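Local coordinates for protein aminotransferase (Psychrobacter arcticus 273-4, PDB 3IF2) that binds pyridoxal 5'-phosphate and probably works as an amino-acid aminotransferase, perhaps transferring amino groups between valine and pyruvate, at residues Val171-Asp176 with Ser406-Ala411; Thr342-Leu347 with Gln424-Gly429; Leu357-Pro362 with Ile366-Trp371; Ile415-Ala420 with Asp428-Ile433. All coordinates share one frame; numbering follows the deposited sequence. Where two conformers were deposited one is given.

Contact 1 (Val171-Asp176 with Ser406-Ala411); sequences VLPHID and SDYQHA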
loop_
_atom_site.group_PDB
_atom_site.type_symbol
_atom_site.label_atom_id
_atom_site.label_comp_id
_atom_site.label_asym_id
_atom_site.label_seq_id
_atom_site.Cartn_x
_atom_site.Cartn_y
_atom_site.Cartn_z
ATOM N N VAL A 171 14.174 -9.338 -23.586
ATOM C CA VAL A 171 14.421 -9.890 -24.924
ATOM C C VAL A 171 13.756 -8.955 -25.939
ATOM O O VAL A 171 12.587 -8.579 -25.766
ATOM C CB VAL A 171 13.891 -11.327 -25.070
ATOM C CG1 VAL A 171 14.161 -11.865 -26.498
ATOM C CG2 VAL A 171 14.537 -12.217 -24.026
ATOM N N LEU A 172 14.504 -8.561 -26.970
ATOM C CA LEU A 172 13.979 -7.664 -28.005
ATOM C C LEU A 172 12.984 -8.399 -28.911
ATOM O O LEU A 172 13.075 -9.621 -29.074
ATOM C CB LEU A 172 15.102 -7.050 -28.843
ATOM C CG LEU A 172 16.173 -6.232 -28.095
ATOM C CD1 LEU A 172 16.812 -5.277 -29.078
ATOM C CD2 LEU A 172 15.640 -5.425 -26.922
ATOM N N PRO A 173 12.038 -7.655 -29.514
ATOM C CA PRO A 173 11.033 -8.321 -30.334
ATOM C C PRO A 173 11.345 -8.480 -31.820
ATOM O O PRO A 173 12.203 -7.756 -32.347
ATOM C CB PRO A 173 9.868 -7.332 -30.250
ATOM C CG PRO A 173 10.554 -5.985 -30.256
ATOM C CD PRO A 173 11.837 -6.186 -29.494
ATOM N N HIS A 174 10.690 -9.476 -32.437
ATOM C CA HIS A 174 10.662 -9.622 -33.893
ATOM C C HIS A 174 9.421 -8.798 -34.268
ATOM O O HIS A 174 8.489 -8.683 -33.473
ATOM C CB HIS A 174 10.533 -11.086 -34.381
ATOM C CG HIS A 174 11.825 -11.859 -34.399
ATOM N ND1 HIS A 174 11.871 -13.230 -34.242
ATOM C CD2 HIS A 174 13.111 -11.456 -34.550
ATOM C CE1 HIS A 174 13.124 -13.637 -34.317
ATOM N NE2 HIS A 174 13.898 -12.579 -34.487
ATOM N N ILE A 175 9.422 -8.190 -35.445
ATOM C CA ILE A 175 8.295 -7.377 -35.924
ATOM C C ILE A 175 7.786 -7.972 -37.235
ATOM O O ILE A 175 8.600 -8.220 -38.135
ATOM C CB ILE A 175 8.727 -5.907 -36.192
ATOM C CG1 ILE A 175 9.256 -5.240 -34.910
ATOM C CG2 ILE A 175 7.564 -5.102 -36.776
ATOM C CD1 ILE A 175 9.911 -3.860 -35.122
ATOM N N ASP A 176 6.478 -8.269 -37.309
ATOM C CA ASP A 176 5.830 -8.755 -38.537
ATOM C C ASP A 176 4.712 -7.777 -38.930
ATOM O O ASP A 176 3.974 -7.292 -38.048
ATOM C CB ASP A 176 5.332 -10.196 -38.356
ATOM C CG ASP A 176 6.482 -11.216 -38.370
ATOM O OD1 ASP A 176 7.336 -11.163 -39.293
ATOM O OD2 ASP A 176 6.525 -12.081 -37.467
ATOM N N SER A 406 20.275 3.680 -25.420
ATOM C CA SER A 406 21.063 4.803 -25.966
ATOM C C SER A 406 21.362 4.715 -27.463
ATOM O O SER A 406 21.397 5.760 -28.117
ATOM C CB SER A 406 22.357 5.058 -25.172
ATOM O OG SER A 406 23.114 3.885 -25.045
ATOM N N ASP A 407 21.548 3.494 -27.993
ATOM C CA ASP A 407 21.758 3.277 -29.449
ATOM C C ASP A 407 20.772 2.218 -29.995
ATOM O O ASP A 407 21.155 1.288 -30.695
ATOM C CB ASP A 407 23.234 2.924 -29.749
ATOM C CG ASP A 407 23.562 2.914 -31.248
ATOM O OD1 ASP A 407 22.974 3.688 -32.023
ATOM O OD2 ASP A 407 24.414 2.112 -31.655
ATOM N N TYR A 408 19.496 2.382 -29.646
ATOM C CA TYR A 408 18.410 1.490 -30.077
ATOM C C TYR A 408 17.434 2.356 -30.866
ATOM O O TYR A 408 16.601 3.032 -30.265
ATOM C CB TYR A 408 17.765 0.805 -28.846
ATOM C CG TYR A 408 16.675 -0.244 -29.112
ATOM C CD1 TYR A 408 16.483 -0.825 -30.382
ATOM C CD2 TYR A 408 15.906 -0.749 -28.061
ATOM C CE1 TYR A 408 15.520 -1.813 -30.609
ATOM C CE2 TYR A 408 14.920 -1.746 -28.291
ATOM C CZ TYR A 408 14.742 -2.264 -29.578
ATOM O OH TYR A 408 13.814 -3.243 -29.837
ATOM N N GLN A 409 17.573 2.352 -32.201
ATOM C CA GLN A 409 16.753 3.176 -33.109
ATOM C C GLN A 409 15.257 3.036 -32.840
ATOM O O GLN A 409 14.578 4.029 -32.607
ATOM C CB GLN A 409 17.060 2.842 -34.584
ATOM C CG GLN A 409 16.232 3.598 -35.646
ATOM C CD GLN A 409 16.571 3.218 -37.093
ATOM O OE1 GLN A 409 17.683 2.795 -37.392
ATOM N NE2 GLN A 409 15.603 3.402 -38.000
ATOM N N HIS A 410 14.777 1.799 -32.838
ATOM C CA HIS A 410 13.361 1.519 -32.637
ATOM C C HIS A 410 12.798 2.111 -31.329
ATOM O O HIS A 410 11.675 2.618 -31.329
ATOM C CB HIS A 410 13.084 0.018 -32.718
ATOM C CG HIS A 410 11.624 -0.320 -32.786
ATOM N ND1 HIS A 410 10.869 -0.126 -33.922
ATOM C CD2 HIS A 410 10.787 -0.847 -31.861
ATOM C CE1 HIS A 410 9.630 -0.516 -33.692
ATOM N NE2 HIS A 410 9.556 -0.964 -32.454
ATOM N N ALA A 411 13.588 2.078 -30.250
ATOM C CA ALA A 411 13.201 2.669 -28.958
ATOM C C ALA A 411 13.087 4.210 -28.974
ATOM O O ALA A 411 12.558 4.784 -28.021
ATOM C CB ALA A 411 14.154 2.206 -27.824
#
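Leu172 and His410 mark the nearest backbone approach, their CA atoms still 10.3 Å apart, so Val171-Asp176, which runs into strand 174-180, and Ser406-Ala411, a loop entering a 3-10 turn, meet only through side chains reaching from opposite directions. Tyr408 spans much of the gap: its CG lies anti to the backbone N (chi1 -176°), which extends the ring towards Leu172 and Pro173. Leu172 CD1 comes obliquely against the phenol end of that ring, 3.7 Å from Tyr408 CZ, in an off-centre CH-pi contact, while Leu172 CD2 touches the CE2 side. Beyond the ring, the hydroxyl ends against the proline, with Pro173 CD 3.6 Å from Tyr408 OH. Within its own segment Tyr408 has the backbone N of Ala411 over the centre of one face.

The second pair is Ile175 and His410. Ile175 CD1 sits over one face of the imidazole, 4.0 Å from the centroid of the His410 ring and shifted towards CE1, a CH-pi contact. His410 NE2 is hydrogen-bonded to the hydroxyl of Tyr189, and Trp371 meets the imidazole edge-to-face, which together limit how the His410 ring can turn. The contact lies away from the cofactor site: a surface patch where the loop between strands 394-395 and 414-418 packs on the start of strand 174-180, outermost in this chain's mixed sheet, and the residues leading into it.

Contact 2 (Thr342-Leu347 with Gln424-Gly429); sequences TLAVKL and QTLIDG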
loop_
_atom_site.group_PDB
_atom_site.type_symbol
_atom_site.label_atom_id
_atom_site.label_comp_id
_atom_site.label_asym_id
_atom_site.label_seq_id
_atom_site.Cartn_x
_atom_site.Cartn_y
_atom_site.Cartn_z
ATOM N N THR A 342 -10.865 2.531 -32.801
ATOM C CA THR A 342 -11.294 2.650 -34.200
ATOM C C THR A 342 -11.343 4.104 -34.664
ATOM O O THR A 342 -10.835 4.443 -35.744
ATOM C CB THR A 342 -12.676 1.984 -34.416
ATOM O OG1 THR A 342 -12.589 0.619 -33.988
ATOM C CG2 THR A 342 -13.153 2.055 -35.897
ATOM N N LEU A 343 -11.965 4.942 -33.847
ATOM C CA LEU A 343 -12.040 6.391 -34.064
ATOM C C LEU A 343 -10.639 7.003 -34.150
ATOM O O LEU A 343 -10.379 7.803 -35.036
ATOM C CB LEU A 343 -12.799 7.045 -32.908
ATOM C CG LEU A 343 -12.964 8.561 -32.823
ATOM C CD1 LEU A 343 -13.729 9.120 -34.086
ATOM C CD2 LEU A 343 -13.661 8.889 -31.480
ATOM N N ALA A 344 -9.758 6.618 -33.221
ATOM C CA ALA A 344 -8.376 7.105 -33.187
ATOM C C ALA A 344 -7.604 6.710 -34.457
ATOM O O ALA A 344 -6.927 7.559 -35.035
ATOM C CB ALA A 344 -7.650 6.614 -31.916
ATOM N N VAL A 345 -7.726 5.449 -34.895
ATOM C CA VAL A 345 -7.062 4.964 -36.136
ATOM C C VAL A 345 -7.518 5.763 -37.374
ATOM O O VAL A 345 -6.682 6.140 -38.203
ATOM C CB VAL A 345 -7.290 3.431 -36.393
ATOM C CG1 VAL A 345 -6.757 2.998 -37.777
ATOM C CG2 VAL A 345 -6.673 2.591 -35.294
ATOM N N LYS A 346 -8.838 5.989 -37.478
ATOM C CA LYS A 346 -9.473 6.777 -38.557
ATOM C C LYS A 346 -8.768 8.132 -38.617
ATOM O O LYS A 346 -8.201 8.491 -39.662
ATOM C CB LYS A 346 -10.987 6.961 -38.243
ATOM C CG LYS A 346 -11.926 7.801 -39.161
ATOM C CD LYS A 346 -12.740 6.956 -40.151
ATOM C CE LYS A 346 -14.127 7.583 -40.477
ATOM N NZ LYS A 346 -14.061 9.008 -40.932
ATOM N N LEU A 347 -8.758 8.828 -37.472
ATOM C CA LEU A 347 -8.151 10.163 -37.345
ATOM C C LEU A 347 -6.648 10.185 -37.652
ATOM O O LEU A 347 -6.187 11.105 -38.328
ATOM C CB LEU A 347 -8.421 10.769 -35.965
ATOM C CG LEU A 347 -9.874 11.044 -35.559
ATOM C CD1 LEU A 347 -9.867 11.461 -34.071
ATOM C CD2 LEU A 347 -10.589 12.063 -36.443
ATOM N N GLN A 424 -13.163 14.776 -28.186
ATOM C CA GLN A 424 -12.590 16.074 -28.569
ATOM C C GLN A 424 -11.078 16.176 -28.277
ATOM O O GLN A 424 -10.360 16.828 -29.042
ATOM C CB GLN A 424 -13.376 17.259 -27.968
ATOM C CG GLN A 424 -13.065 18.648 -28.603
ATOM C CD GLN A 424 -13.297 18.713 -30.143
ATOM O OE1 GLN A 424 -14.215 18.079 -30.678
ATOM N NE2 GLN A 424 -12.455 19.476 -30.842
ATOM N N THR A 425 -10.607 15.531 -27.202
ATOM C CA THR A 425 -9.181 15.505 -26.877
ATOM C C THR A 425 -8.417 14.731 -27.976
ATOM O O THR A 425 -7.382 15.190 -28.423
ATOM C CB THR A 425 -8.893 14.941 -25.450
ATOM O OG1 THR A 425 -9.601 15.707 -24.471
ATOM C CG2 THR A 425 -7.403 14.994 -25.123
ATOM N N LEU A 426 -8.953 13.586 -28.412
ATOM C CA LEU A 426 -8.342 12.781 -29.484
ATOM C C LEU A 426 -8.294 13.507 -30.840
ATOM O O LEU A 426 -7.295 13.374 -31.556
ATOM C CB LEU A 426 -9.032 11.411 -29.644
ATOM C CG LEU A 426 -8.769 10.298 -28.609
ATOM C CD1 LEU A 426 -9.889 9.241 -28.678
ATOM C CD2 LEU A 426 -7.377 9.649 -28.775
ATOM N N ILE A 427 -9.347 14.260 -31.178
ATOM C CA ILE A 427 -9.401 15.025 -32.436
ATOM C C ILE A 427 -8.328 16.148 -32.451
ATOM O O ILE A 427 -7.549 16.267 -33.409
ATOM C CB ILE A 427 -10.831 15.669 -32.698
ATOM C CG1 ILE A 427 -11.928 14.602 -32.868
ATOM C CG2 ILE A 427 -10.827 16.577 -33.943
ATOM C CD1 ILE A 427 -13.357 15.190 -32.848
ATOM N N ASP A 428 -8.330 16.955 -31.387
ATOM C CA ASP A 428 -7.390 18.071 -31.209
ATOM C C ASP A 428 -5.927 17.609 -31.137
ATOM O O ASP A 428 -5.061 18.174 -31.807
ATOM C CB ASP A 428 -7.718 18.867 -29.926
ATOM C CG ASP A 428 -9.072 19.577 -29.975
ATOM O OD1 ASP A 428 -9.762 19.584 -31.022
ATOM O OD2 ASP A 428 -9.439 20.144 -28.928
ATOM N N GLY A 429 -5.678 16.587 -30.313
ATOM C CA GLY A 429 -4.352 16.017 -30.089
ATOM C C GLY A 429 -3.747 15.424 -31.338
ATOM O O GLY A 429 -2.614 15.746 -31.677
#
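Leu426 and Ile427 of helix 423-441 meet Ala344 and Leu347 of helix 324-351. The two helical segments run nearly parallel, their axes 10.2 Å apart at closest approach and crossing at -19°. Ahead of the touching residues, Gln424 NE2 makes a weak hydrogen bond along its own helix to Asp428 OD1, on the side turned from Thr342-Leu347.

Leu426 points at the other helix, and its CA stands 6.8 Å from Ala344 CA. Ala344 CB meets Leu426 CD2 at 4.4 Å, a light touch. Leu426 also rests on Leu37 and Ile419, in loops beside the helix pair.

Next comes Ile427, whose CG1 branch meets the end of Leu347: Leu347 CD1 lies 3.9 Å from Ile427 CG1 and equally near the backbone at Ile427 CA. Leu347 CG stands beside its own backbone N and anti to the carbonyl carbon (chi1 -62°), an arrangement that carries CD1 across the gap between the helices. The same methyl comes to 4.1 Å from Leu426 O, so one branch covers backbone and side chain alike. One turn on from Leu426, Ile430 continues the row by touching Leu347.

No hydrogen bond or salt bridge joins the segments. Helices 324-351 and 423-441 are therefore held together here by dispersion and the burial of aliphatic groups, without the directional demands of polar bonds.

Contact 3 (Leu357-Pro362 with Ile366-Trp371); sequences LMIHKP and IFLWLW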
loop_
_atom_site.group_PDB
_atom_site.type_symbol
_atom_site.label_atom_id
_atom_site.label_comp_id
_atom_site.label_asym_id
_atom_site.label_seq_id
_atom_site.Cartn_x
_atom_site.Cartn_y
_atom_site.Cartn_z
ATOM N N LEU A 357 3.866 6.313 -40.923
ATOM C CA LEU A 357 3.253 5.911 -39.664
ATOM C C LEU A 357 2.884 4.461 -39.790
ATOM O O LEU A 357 2.285 4.066 -40.786
ATOM C CB LEU A 357 1.957 6.691 -39.354
ATOM C CG LEU A 357 1.138 6.330 -38.086
ATOM C CD1 LEU A 357 1.945 6.554 -36.814
ATOM C CD2 LEU A 357 -0.187 7.104 -38.020
HETATM N N MSE A 358 3.308 3.684 -38.799
HETATM C CA MSE A 358 2.856 2.315 -38.585
HETATM C C MSE A 358 2.139 2.401 -37.221
HETATM O O MSE A 358 2.545 3.181 -36.348
HETATM C CB MSE A 358 4.022 1.333 -38.526
HETATM C CG MSE A 358 4.880 1.274 -39.775
HETATM SE SE MSE A 358 3.986 0.387 -41.253
HETATM C CE MSE A 358 4.106 -1.465 -40.663
ATOM N N ILE A 359 1.058 1.637 -37.071
ATOM C CA ILE A 359 0.274 1.558 -35.843
ATOM C C ILE A 359 0.302 0.098 -35.407
ATOM O O ILE A 359 0.134 -0.774 -36.228
ATOM C CB ILE A 359 -1.181 2.026 -36.091
ATOM C CG1 ILE A 359 -1.193 3.505 -36.508
ATOM C CG2 ILE A 359 -2.064 1.832 -34.840
ATOM C CD1 ILE A 359 -2.567 4.038 -36.891
ATOM N N HIS A 360 0.539 -0.183 -34.128
ATOM C CA HIS A 360 0.541 -1.573 -33.673
ATOM C C HIS A 360 -0.910 -2.041 -33.732
ATOM O O HIS A 360 -1.809 -1.244 -33.431
ATOM C CB HIS A 360 1.099 -1.705 -32.258
ATOM C CG HIS A 360 1.370 -3.119 -31.843
ATOM N ND1 HIS A 360 0.368 -4.000 -31.517
ATOM C CD2 HIS A 360 2.533 -3.794 -31.672
ATOM C CE1 HIS A 360 0.896 -5.162 -31.179
ATOM N NE2 HIS A 360 2.208 -5.061 -31.256
ATOM N N LYS A 361 -1.133 -3.287 -34.174
ATOM C CA LYS A 361 -2.484 -3.840 -34.238
ATOM C C LYS A 361 -3.071 -3.745 -32.813
ATOM O O LYS A 361 -2.499 -4.330 -31.894
ATOM C CB LYS A 361 -2.545 -5.285 -34.816
ATOM C CG LYS A 361 -3.865 -6.053 -34.488
ATOM C CD LYS A 361 -4.196 -7.362 -35.252
ATOM C CE LYS A 361 -5.443 -7.171 -36.112
ATOM N NZ LYS A 361 -5.962 -8.397 -36.791
ATOM N N PRO A 362 -4.195 -3.002 -32.635
ATOM C CA PRO A 362 -4.766 -2.822 -31.301
ATOM C C PRO A 362 -5.551 -4.039 -30.875
ATOM O O PRO A 362 -6.725 -4.126 -31.146
ATOM C CB PRO A 362 -5.655 -1.582 -31.473
ATOM C CG PRO A 362 -6.115 -1.665 -32.900
ATOM C CD PRO A 362 -5.066 -2.411 -33.677
ATOM N N ILE A 366 -5.820 0.079 -23.471
ATOM C CA ILE A 366 -6.456 1.377 -23.718
ATOM C C ILE A 366 -5.551 2.403 -24.394
ATOM O O ILE A 366 -5.733 3.618 -24.219
ATOM C CB ILE A 366 -7.016 1.914 -22.345
ATOM C CG1 ILE A 366 -5.897 2.248 -21.330
ATOM C CG2 ILE A 366 -7.974 0.862 -21.722
ATOM C CD1 ILE A 366 -6.391 2.887 -20.011
ATOM N N PHE A 367 -4.600 1.913 -25.184
ATOM C CA PHE A 367 -3.595 2.745 -25.855
ATOM C C PHE A 367 -3.398 2.363 -27.304
ATOM O O PHE A 367 -3.627 1.211 -27.668
ATOM C CB PHE A 367 -2.211 2.553 -25.212
ATOM C CG PHE A 367 -2.205 2.641 -23.723
ATOM C CD1 PHE A 367 -2.254 3.881 -23.081
ATOM C CD2 PHE A 367 -2.142 1.483 -22.947
ATOM C CE1 PHE A 367 -2.255 3.968 -21.677
ATOM C CE2 PHE A 367 -2.138 1.561 -21.536
ATOM C CZ PHE A 367 -2.190 2.806 -20.907
ATOM N N LEU A 368 -2.981 3.341 -28.111
ATOM C CA LEU A 368 -2.454 3.083 -29.468
ATOM C C LEU A 368 -0.912 3.355 -29.408
ATOM O O LEU A 368 -0.446 4.340 -28.788
ATOM C CB LEU A 368 -3.160 3.898 -30.569
ATOM C CG LEU A 368 -4.567 3.412 -30.982
ATOM C CD1 LEU A 368 -5.202 4.390 -31.928
ATOM C CD2 LEU A 368 -4.554 2.037 -31.607
ATOM N N TRP A 369 -0.148 2.462 -30.024
ATOM C CA TRP A 369 1.317 2.528 -30.076
ATOM C C TRP A 369 1.684 2.861 -31.517
ATOM O O TRP A 369 1.486 2.028 -32.403
ATOM C CB TRP A 369 1.873 1.184 -29.630
ATOM C CG TRP A 369 3.362 1.027 -29.559
ATOM C CD1 TRP A 369 4.143 0.260 -30.376
ATOM C CD2 TRP A 369 4.239 1.600 -28.596
ATOM N NE1 TRP A 369 5.442 0.330 -29.987
ATOM C CE2 TRP A 369 5.538 1.154 -28.902
ATOM C CE3 TRP A 369 4.058 2.465 -27.506
ATOM C CZ2 TRP A 369 6.653 1.525 -28.150
ATOM C CZ3 TRP A 369 5.179 2.846 -26.758
ATOM C CH2 TRP A 369 6.457 2.371 -27.089
ATOM N N LEU A 370 2.182 4.087 -31.719
ATOM C CA LEU A 370 2.497 4.650 -33.034
ATOM C C LEU A 370 3.993 4.577 -33.293
ATOM O O LEU A 370 4.767 4.976 -32.423
ATOM C CB LEU A 370 2.043 6.123 -33.114
ATOM C CG LEU A 370 0.546 6.458 -33.289
ATOM C CD1 LEU A 370 -0.357 5.621 -32.432
ATOM C CD2 LEU A 370 0.293 7.939 -33.023
ATOM N N TRP A 371 4.375 4.065 -34.476
ATOM C CA TRP A 371 5.781 3.942 -34.928
ATOM C C TRP A 371 6.030 4.811 -36.177
ATOM O O TRP A 371 5.508 4.525 -37.246
ATOM C CB TRP A 371 6.116 2.467 -35.184
ATOM C CG TRP A 371 7.483 2.163 -35.783
ATOM C CD1 TRP A 371 8.640 2.897 -35.644
ATOM C CD2 TRP A 371 7.851 0.986 -36.506
ATOM N NE1 TRP A 371 9.685 2.283 -36.302
ATOM C CE2 TRP A 371 9.236 1.102 -36.830
ATOM C CE3 TRP A 371 7.149 -0.154 -36.931
ATOM C CZ2 TRP A 371 9.926 0.118 -37.562
ATOM C CZ3 TRP A 371 7.842 -1.141 -37.674
ATOM C CH2 TRP A 371 9.217 -0.987 -37.982
HETATM O O HOH W 1 -1.687 -0.028 -30.763
#
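Leu368 meets both Ile359 and Pro362 at the apolar centre: Leu368 CD2 is 3.8 Å from Pro362 CB and slightly farther from Ile359 CG2. Ile359 and Leu370 form a non-hydrogen-bonded antiparallel pair with side chains on one face of the sheet. Further along, Leu357 has its CG anti to the backbone N (chi1 177°), which brings CD1 across to Leu370 CB at 3.7 Å. Helix 324-351 covers this aliphatic side, placing Leu348 on Leu357 and Leu370, and Ala344 on Leu368.

The face with Met358 and Trp371 is richer in aromatic groups. Met358, a selenomethionine, lies side by side with Trp371, its CB 3.8 Å from Trp371 CE3; the bent chain then carries SE away from the strand pair. His360 CB sits near the plane of the Trp369 indole, at its edge. Trp369 NE1 bonds to the hydroxyl of Tyr189, Trp371 NE1 to Glu413.

Between the faces runs the backbone ladder. Met358 and Trp371 exchange two bonds of 2.8 Å, Met358 N to Trp371 O and Trp371 N to Met358 O, both nearly straight. His360 N gives a third to Trp369 O, at 3.0 Å. Where the strands part, a water takes over, donating to His360 O and accepting from Trp369 N. His360 ND1 bonds to Lys361 O, and NE2 to the backbone N of Tyr189, so both imidazole nitrogens are engaged.

This is an antiparallel beta hairpin, strands 357-360 and 367-372, at the middle of the six-stranded mixed sheet, joining helix 324-351 to a side where Trp369 and cofactor-binding Asn217 have side chains about 7 Å apart.

Contact 4 (Ile415-Ala420 with Asp428-Ile433); sequences IRMSIA and DGIKVI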
loop_
_atom_site.group_PDB
_atom_site.type_symbol
_atom_site.label_atom_id
_atom_site.label_comp_id
_atom_site.label_asym_id
_atom_site.label_seq_id
_atom_site.Cartn_x
_atom_site.Cartn_y
_atom_site.Cartn_z
ATOM N N ILE A 415 5.614 6.295 -29.971
ATOM C CA ILE A 415 4.901 6.989 -28.890
ATOM C C ILE A 415 3.694 6.166 -28.418
ATOM O O ILE A 415 3.136 5.393 -29.200
ATOM C CB ILE A 415 4.498 8.477 -29.235
ATOM C CG1 ILE A 415 3.358 8.573 -30.267
ATOM C CG2 ILE A 415 5.745 9.305 -29.679
ATOM C CD1 ILE A 415 3.008 10.030 -30.650
ATOM N N ARG A 416 3.349 6.289 -27.132
ATOM C CA ARG A 416 2.116 5.701 -26.577
ATOM C C ARG A 416 1.086 6.845 -26.484
ATOM O O ARG A 416 1.417 7.956 -26.019
ATOM C CB ARG A 416 2.326 5.079 -25.197
ATOM C CG ARG A 416 1.173 4.212 -24.747
ATOM C CD ARG A 416 1.271 3.890 -23.266
ATOM N NE ARG A 416 1.020 5.042 -22.415
ATOM C CZ ARG A 416 1.135 5.049 -21.085
ATOM N NH1 ARG A 416 1.485 3.956 -20.401
ATOM N NH2 ARG A 416 0.871 6.170 -20.426
HETATM N N MSE A 417 -0.139 6.556 -26.934
HETATM C CA MSE A 417 -1.262 7.507 -26.952
HETATM C C MSE A 417 -2.465 6.871 -26.273
HETATM O O MSE A 417 -2.828 5.758 -26.623
HETATM C CB MSE A 417 -1.624 7.815 -28.401
HETATM C CG MSE A 417 -2.684 8.887 -28.566
HETATM SE SE MSE A 417 -3.105 9.197 -30.418
HETATM C CE MSE A 417 -3.908 7.486 -30.742
ATOM N N SER A 418 -3.083 7.564 -25.324
ATOM C CA SER A 418 -4.258 7.014 -24.639
ATOM C C SER A 418 -5.540 7.206 -25.466
ATOM O O SER A 418 -5.868 8.331 -25.851
ATOM C CB SER A 418 -4.462 7.632 -23.255
ATOM O OG SER A 418 -5.637 7.051 -22.641
ATOM N N ILE A 419 -6.236 6.105 -25.754
ATOM C CA ILE A 419 -7.556 6.170 -26.410
ATOM C C ILE A 419 -8.716 6.163 -25.382
ATOM O O ILE A 419 -9.855 6.052 -25.788
ATOM C CB ILE A 419 -7.721 5.174 -27.623
ATOM C CG1 ILE A 419 -7.513 3.689 -27.254
ATOM C CG2 ILE A 419 -6.772 5.617 -28.760
ATOM C CD1 ILE A 419 -8.542 3.118 -26.298
ATOM N N ALA A 420 -8.415 6.268 -24.075
ATOM C CA ALA A 420 -9.428 6.445 -23.023
ATOM C C ALA A 420 -9.935 7.893 -22.969
ATOM O O ALA A 420 -10.990 8.136 -22.407
ATOM C CB ALA A 420 -8.869 6.066 -21.659
ATOM N N ASP A 428 -8.330 16.955 -31.387
ATOM C CA ASP A 428 -7.390 18.071 -31.209
ATOM C C ASP A 428 -5.927 17.609 -31.137
ATOM O O ASP A 428 -5.061 18.174 -31.807
ATOM C CB ASP A 428 -7.718 18.867 -29.926
ATOM C CG ASP A 428 -9.072 19.577 -29.975
ATOM O OD1 ASP A 428 -9.762 19.584 -31.022
ATOM O OD2 ASP A 428 -9.439 20.144 -28.928
ATOM N N GLY A 429 -5.678 16.587 -30.313
ATOM C CA GLY A 429 -4.352 16.017 -30.089
ATOM C C GLY A 429 -3.747 15.424 -31.338
ATOM O O GLY A 429 -2.614 15.746 -31.677
ATOM N N ILE A 430 -4.513 14.575 -32.025
ATOM C CA ILE A 430 -4.064 13.953 -33.277
ATOM C C ILE A 430 -3.833 15.019 -34.368
ATOM O O ILE A 430 -2.887 14.880 -35.148
ATOM C CB ILE A 430 -5.011 12.827 -33.740
ATOM C CG1 ILE A 430 -4.932 11.661 -32.765
ATOM C CG2 ILE A 430 -4.647 12.312 -35.135
ATOM C CD1 ILE A 430 -5.993 10.636 -32.990
ATOM N N LYS A 431 -4.659 16.076 -34.403
ATOM C CA LYS A 431 -4.466 17.197 -35.352
ATOM C C LYS A 431 -3.056 17.810 -35.184
ATOM O O LYS A 431 -2.345 17.976 -36.171
ATOM C CB LYS A 431 -5.554 18.287 -35.188
ATOM C CG LYS A 431 -5.551 19.434 -36.236
ATOM C CD LYS A 431 -6.608 20.495 -35.870
ATOM C CE LYS A 431 -6.714 21.633 -36.879
ATOM N NZ LYS A 431 -5.422 22.366 -37.051
ATOM N N VAL A 432 -2.667 18.085 -33.930
ATOM C CA VAL A 432 -1.347 18.664 -33.591
ATOM C C VAL A 432 -0.228 17.655 -33.870
ATOM O O VAL A 432 0.794 18.029 -34.445
ATOM C CB VAL A 432 -1.271 19.174 -32.106
ATOM C CG1 VAL A 432 0.103 19.790 -31.797
ATOM C CG2 VAL A 432 -2.369 20.200 -31.833
ATOM N N ILE A 433 -0.424 16.396 -33.470
ATOM C CA ILE A 433 0.523 15.303 -33.780
ATOM C C ILE A 433 0.750 15.204 -35.289
ATOM O O ILE A 433 1.885 15.056 -35.731
ATOM C CB ILE A 433 0.050 13.927 -33.247
ATOM C CG1 ILE A 433 0.141 13.879 -31.710
ATOM C CG2 ILE A 433 0.896 12.777 -33.831
ATOM C CD1 ILE A 433 -0.592 12.711 -31.071
#
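Met417, modelled as selenomethionine, makes the apolar contacts from strand 414-418 to helix 423-441. Its chain is extended through chi1 and chi2 and bends at chi3 (67°), so the selenium comes up to the helix before the methyl turns aside. Met417 SE lies 3.9 Å from Ile430 CG1, with Ile430 CD1 almost as close; the two side chains cross at about a right angle. One turn later, Ile433 CD1 reaches the same Met417 SE at 4.4 Å, a looser touch. Leu348 of helix 324-351 packs on both Met417 and Ile430, and Leu37 touches Met417 as well.

The hydrogen bonds run within the segments or to residues outside them, none across. Ser418 OG accepts from Ala420 N at 3.2 Å, an ST turn where the chain leaves the strand, and Ile433 N bonds to Gly429 O in the helix. Arg416, on the strand's other side, bonds through NH1 to OD1 of Asn217, a residue that binds pyridoxal 5'-phosphate.

With three buried residues touching and no polar bond across, the helix is seated on the sheet by a methionine side chain against branched aliphatic groups, an attraction that rests on dispersion and the burial of apolar groups.

How the contacts relate
Contacts 2, 3 and 4 form one continuous packing unit. Contacts 2 and 4 share Asp428 and Gly429 of helix 423-441, with centres about 7 Å apart; Ala344 CB packs 3.4 Å from Ile419 CG2. Contact 3 adjoins both, its centre about 13 Å from that of contact 2 and 11 Å from that of contact 4; Leu368 N probably bonds to Met417 O at 2.8 Å, as strands 367-372 and 414-418 are neighbours in the sheet. Contact 1 joins contact 3 through Ile175 CG2, 4.1 Å from Trp371 CZ3. The side chains of Trp369 and Met417 lie about 12 and 14 Å from a bound pyridoxal 5'-phosphate, and Met417 about 10 Å from the side chain of Asn217.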